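Local coordinates for uncharacterized protein (Yersinia pestis, PDB 4RGI), which is of unknown function but folds as a small KTSC-domain alpha-beta sandwich, an antiparallel sheet backed by two helices, at residues 17-28 and 38-49. Numbering follows the deposited sequence. Where two conformers were deposited one is given.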
loop_
_atom_site.group_PDB
_atom_site.type_symbol
_atom_site.label_atom_id
_atom_site.label_comp_id
_atom_site.label_asym_id
_atom_site.label_seq_id
_atom_site.Cartn_x
_atom_site.Cartn_y
_atom_site.Cartn_z
ATOM N N ILE A 17 -1.790 -5.318 -2.423
ATOM C CA ILE A 17 -1.692 -4.467 -1.240
ATOM C C ILE A 17 -1.952 -5.304 -0.023
ATOM O O ILE A 17 -2.941 -6.032 0.012
ATOM C CB ILE A 17 -2.710 -3.312 -1.266
ATOM C CG1 ILE A 17 -2.486 -2.406 -2.472
ATOM C CG2 ILE A 17 -2.623 -2.472 0.017
ATOM C CD1 ILE A 17 -3.613 -1.402 -2.679
ATOM N N GLY A 18 -1.083 -5.195 0.982
ATOM C CA GLY A 18 -1.310 -5.877 2.245
ATOM C C GLY A 18 -1.206 -4.924 3.421
ATOM O O GLY A 18 -0.612 -3.862 3.302
ATOM N N TYR A 19 -1.799 -5.297 4.550
ATOM C CA TYR A 19 -1.727 -4.457 5.732
ATOM C C TYR A 19 -1.614 -5.317 6.983
ATOM O O TYR A 19 -2.323 -6.319 7.138
ATOM C CB TYR A 19 -2.940 -3.538 5.818
ATOM C CG TYR A 19 -2.893 -2.575 6.984
ATOM C CD1 TYR A 19 -2.033 -1.483 6.978
ATOM C CD2 TYR A 19 -3.700 -2.762 8.092
ATOM C CE1 TYR A 19 -1.984 -0.597 8.063
ATOM C CE2 TYR A 19 -3.669 -1.876 9.170
ATOM C CZ TYR A 19 -2.798 -0.808 9.159
ATOM O OH TYR A 19 -2.774 0.062 10.240
ATOM N N ASP A 20 -0.684 -4.927 7.848
ATOM C CA ASP A 20 -0.441 -5.598 9.126
ATOM C C ASP A 20 -0.918 -4.673 10.233
ATOM O O ASP A 20 -0.241 -3.706 10.565
ATOM C CB ASP A 20 1.055 -5.920 9.252
ATOM C CG ASP A 20 1.413 -6.647 10.534
ATOM O OD1 ASP A 20 0.542 -6.858 11.404
ATOM O OD2 ASP A 20 2.600 -6.994 10.660
ATOM N N PRO A 21 -2.107 -4.944 10.790
ATOM C CA PRO A 21 -2.683 -4.021 11.772
ATOM C C PRO A 21 -1.852 -3.926 13.046
ATOM O O PRO A 21 -1.891 -2.899 13.713
ATOM C CB PRO A 21 -4.057 -4.629 12.053
ATOM C CG PRO A 21 -3.885 -6.067 11.753
ATOM C CD PRO A 21 -2.938 -6.144 10.605
ATOM N N ASP A 22 -1.099 -4.973 13.363
ATOM C CA ASP A 22 -0.295 -4.983 14.577
ATOM C C ASP A 22 0.883 -4.014 14.498
ATOM O O ASP A 22 1.113 -3.242 15.425
ATOM C CB ASP A 22 0.206 -6.396 14.868
ATOM C CG ASP A 22 -0.930 -7.370 15.134
ATOM O OD1 ASP A 22 -2.002 -6.925 15.606
ATOM O OD2 ASP A 22 -0.750 -8.579 14.869
ATOM N N ASN A 23 1.616 -4.052 13.391
ATOM C CA ASN A 23 2.779 -3.193 13.215
ATOM C C ASN A 23 2.435 -1.894 12.495
ATOM O O ASN A 23 3.310 -1.067 12.250
ATOM C CB ASN A 23 3.871 -3.934 12.440
ATOM C CG ASN A 23 4.138 -5.322 12.987
ATOM O OD1 ASN A 23 3.883 -5.595 14.157
ATOM N ND2 ASN A 23 4.651 -6.209 12.139
ATOM N N ARG A 24 1.158 -1.727 12.160
ATOM C CA ARG A 24 0.682 -0.584 11.374
ATOM C C ARG A 24 1.503 -0.407 10.104
ATOM O O ARG A 24 1.929 0.699 9.761
ATOM C CB ARG A 24 0.722 0.699 12.196
ATOM C CG ARG A 24 0.216 0.558 13.625
ATOM C CD ARG A 24 -1.238 0.165 13.744
ATOM N NE ARG A 24 -1.777 0.519 15.064
ATOM C CZ ARG A 24 -1.482 -0.108 16.205
ATOM N NH1 ARG A 24 -0.648 -1.138 16.214
ATOM N NH2 ARG A 24 -2.023 0.299 17.348
HETATM N N MSE A 25 1.689 -1.512 9.396
HETATM C CA MSE A 25 2.540 -1.530 8.216
HETATM C C MSE A 25 1.753 -1.847 6.960
HETATM O O MSE A 25 0.937 -2.768 6.962
HETATM C CB MSE A 25 3.655 -2.544 8.420
HETATM C CG MSE A 25 4.691 -2.600 7.317
HETATM SE SE MSE A 25 6.200 -3.609 7.989
HETATM C CE MSE A 25 5.430 -5.403 7.889
ATOM N N LEU A 26 1.978 -1.064 5.904
ATOM C CA LEU A 26 1.284 -1.225 4.640
ATOM C C LEU A 26 2.276 -1.731 3.611
ATOM O O LEU A 26 3.354 -1.180 3.503
ATOM C CB LEU A 26 0.706 0.108 4.186
ATOM C CG LEU A 26 -0.018 0.149 2.854
ATOM C CD1 LEU A 26 -1.400 -0.479 2.979
ATOM C CD2 LEU A 26 -0.130 1.581 2.453
ATOM N N GLU A 27 1.927 -2.777 2.863
ATOM C CA GLU A 27 2.853 -3.303 1.866
ATOM C C GLU A 27 2.233 -3.164 0.487
ATOM O O GLU A 27 1.102 -3.587 0.261
ATOM C CB GLU A 27 3.203 -4.761 2.167
ATOM C CG GLU A 27 4.403 -5.286 1.409
ATOM C CD GLU A 27 4.868 -6.638 1.951
ATOM O OE1 GLU A 27 5.600 -6.669 2.959
ATOM O OE2 GLU A 27 4.463 -7.663 1.382
ATOM N N ILE A 28 2.973 -2.551 -0.428
ATOM C CA ILE A 28 2.456 -2.298 -1.764
ATOM C C ILE A 28 3.379 -2.947 -2.786
ATOM O O ILE A 28 4.565 -2.659 -2.805
ATOM C CB ILE A 28 2.365 -0.802 -2.077
ATOM C CG1 ILE A 28 1.544 -0.074 -1.006
ATOM C CG2 ILE A 28 1.737 -0.610 -3.468
ATOM C CD1 ILE A 28 1.390 1.407 -1.279
ATOM N N TYR A 38 5.389 0.591 3.921
ATOM C CA TYR A 38 5.156 1.932 4.444
ATOM C C TYR A 38 4.851 1.796 5.920
ATOM O O TYR A 38 4.003 0.999 6.309
ATOM C CB TYR A 38 4.002 2.626 3.715
ATOM C CG TYR A 38 4.384 3.009 2.306
ATOM C CD1 TYR A 38 4.838 4.289 2.025
ATOM C CD2 TYR A 38 4.353 2.076 1.276
ATOM C CE1 TYR A 38 5.223 4.650 0.733
ATOM C CE2 TYR A 38 4.739 2.425 -0.020
ATOM C CZ TYR A 38 5.173 3.711 -0.278
ATOM O OH TYR A 38 5.552 4.069 -1.555
ATOM N N LEU A 39 5.547 2.565 6.743
ATOM C CA LEU A 39 5.507 2.335 8.178
ATOM C C LEU A 39 4.640 3.360 8.853
ATOM O O LEU A 39 4.626 4.513 8.460
ATOM C CB LEU A 39 6.914 2.377 8.770
ATOM C CG LEU A 39 7.913 1.439 8.120
ATOM C CD1 LEU A 39 9.224 1.544 8.853
ATOM C CD2 LEU A 39 7.386 0.046 8.208
ATOM N N GLY A 40 3.900 2.931 9.863
ATOM C CA GLY A 40 3.122 3.853 10.658
ATOM C C GLY A 40 1.879 4.326 9.944
ATOM O O GLY A 40 1.498 5.473 10.066
ATOM N N VAL A 41 1.248 3.418 9.211
ATOM C CA VAL A 41 0.035 3.704 8.459
ATOM C C VAL A 41 -1.183 3.262 9.253
ATOM O O VAL A 41 -1.273 2.096 9.638
ATOM C CB VAL A 41 0.070 2.978 7.085
ATOM C CG1 VAL A 41 -1.194 3.222 6.300
ATOM C CG2 VAL A 41 1.278 3.445 6.298
ATOM N N PRO A 42 -2.126 4.186 9.502
ATOM C CA PRO A 42 -3.319 3.859 10.277
ATOM C C PRO A 42 -4.271 2.953 9.515
ATOM O O PRO A 42 -4.328 2.987 8.292
ATOM C CB PRO A 42 -3.959 5.225 10.533
ATOM C CG PRO A 42 -3.492 6.072 9.436
ATOM C CD PRO A 42 -2.101 5.604 9.112
ATOM N N GLU A 43 -5.023 2.143 10.246
ATOM C CA GLU A 43 -5.901 1.177 9.604
ATOM C C GLU A 43 -6.942 1.855 8.712
ATOM O O GLU A 43 -7.278 1.334 7.655
ATOM C CB GLU A 43 -6.584 0.304 10.662
ATOM C CG GLU A 43 -7.479 -0.778 10.080
ATOM C CD GLU A 43 -8.039 -1.713 11.138
ATOM O OE1 GLU A 43 -7.613 -1.613 12.308
ATOM O OE2 GLU A 43 -8.905 -2.548 10.798
ATOM N N ARG A 44 -7.431 3.029 9.114
ATOM C CA ARG A 44 -8.407 3.735 8.300
ATOM C C ARG A 44 -7.858 4.058 6.915
ATOM O O ARG A 44 -8.590 4.014 5.938
ATOM C CB ARG A 44 -8.860 5.012 8.997
ATOM C CG ARG A 44 -9.900 5.830 8.222
ATOM C CD ARG A 44 -11.145 5.003 7.879
ATOM N NE ARG A 44 -12.178 5.830 7.265
ATOM C CZ ARG A 44 -13.312 5.347 6.753
ATOM N NH1 ARG A 44 -13.562 4.051 6.788
ATOM N NH2 ARG A 44 -14.195 6.166 6.215
ATOM N N ALA A 45 -6.563 4.366 6.835
ATOM C CA ALA A 45 -5.915 4.662 5.559
ATOM C C ALA A 45 -5.955 3.453 4.668
ATOM O O ALA A 45 -6.188 3.562 3.474
ATOM C CB ALA A 45 -4.470 5.098 5.770
ATOM N N HIS A 46 -5.702 2.292 5.256
ATOM C CA HIS A 46 -5.685 1.085 4.470
ATOM C C HIS A 46 -7.080 0.784 3.950
ATOM O O HIS A 46 -7.238 0.420 2.804
ATOM C CB HIS A 46 -5.163 -0.089 5.279
ATOM C CG HIS A 46 -5.358 -1.400 4.602
ATOM N ND1 HIS A 46 -6.177 -2.386 5.110
ATOM C CD2 HIS A 46 -4.859 -1.886 3.436
ATOM C CE1 HIS A 46 -6.161 -3.426 4.293
ATOM N NE2 HIS A 46 -5.382 -3.147 3.265
ATOM N N GLN A 47 -8.093 0.943 4.796
ATOM C CA GLN A 47 -9.465 0.705 4.368
ATOM C C GLN A 47 -9.850 1.627 3.214
ATOM O O GLN A 47 -10.401 1.177 2.222
ATOM C CB GLN A 47 -10.433 0.888 5.538
ATOM C CG GLN A 47 -10.349 -0.190 6.596
ATOM C CD GLN A 47 -11.253 0.135 7.754
ATOM O OE1 GLN A 47 -11.689 1.278 7.903
ATOM N NE2 GLN A 47 -11.561 -0.862 8.573
ATOM N N ASN A 48 -9.542 2.915 3.330
ATOM C CA ASN A 48 -9.824 3.855 2.247
ATOM C C ASN A 48 -9.057 3.550 0.953
ATOM O O ASN A 48 -9.557 3.789 -0.141
ATOM C CB ASN A 48 -9.507 5.285 2.675
ATOM C CG ASN A 48 -10.481 5.813 3.704
ATOM O OD1 ASN A 48 -11.566 5.253 3.911
ATOM N ND2 ASN A 48 -10.099 6.904 4.358
ATOM N N PHE A 49 -7.838 3.056 1.096
ATOM C CA PHE A 49 -7.017 2.616 -0.030
ATOM C C PHE A 49 -7.741 1.518 -0.783
ATOM O O PHE A 49 -7.851 1.554 -2.005
ATOM C CB PHE A 49 -5.671 2.097 0.478
ATOM C CG PHE A 49 -4.548 2.069 -0.557
ATOM C CD1 PHE A 49 -4.733 2.467 -1.872
ATOM C CD2 PHE A 49 -3.288 1.642 -0.172
ATOM C CE1 PHE A 49 -3.668 2.439 -2.784
ATOM C CE2 PHE A 49 -2.212 1.605 -1.074
ATOM C CZ PHE A 49 -2.412 1.997 -2.393
HETATM O O HOH W 1 -5.047 -5.548 2.029
HETATM O O HOH W 2 4.936 0.267 10.831
#
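One face of the antiparallel sheet of this KTSC domain meets its first helix here, with Y19, L26, I17 and I28 of 17-28 packed against H46 and F49 of 38-49. L26 and Y38 form a hydrogen-bonded antiparallel pair through two nearly straight bonds, L26 N to Y38 O and Y38 N to L26 O, the latter 2.7 Å long. Past L39 the backbone turns at G40, and R24 O, at the G1 bulge of the 17-28 hairpin, accepts from V41 N at 2.9 Å and weakly from G40 N. Y19 also holds this turn. With CG anti to the backbone N (chi1 -177°), its ring reaches across to the start of helix 43-51, where OH donates to V41 O at 2.6 Å, an acceptor at the ring edge. Its CB sits over the centre of the H46 imidazole, 3.3 Å from the centroid, while H46 CB rises over the phenol near its rim; the rings are almost parallel, 11° apart, but slid so far that they barely overlap. At the imidazole edge, in its plane, water 1 joins NE2 to I17 O. L26 CD1 meets H46 CD2, and its CD2 meets F49 CE2. Deeper in, I17 CD1 lies over the face of F49, 3.6 Å from its centroid, and I28 CD1 meets the ring edge at CE2. The ring of F58, from helix 55-63, also meets F49. Apolar contact thus seats the helix, while the phenol bond and the bridging water probably hold the polar ends of Y19 and H46 and so limit rotation of both rings.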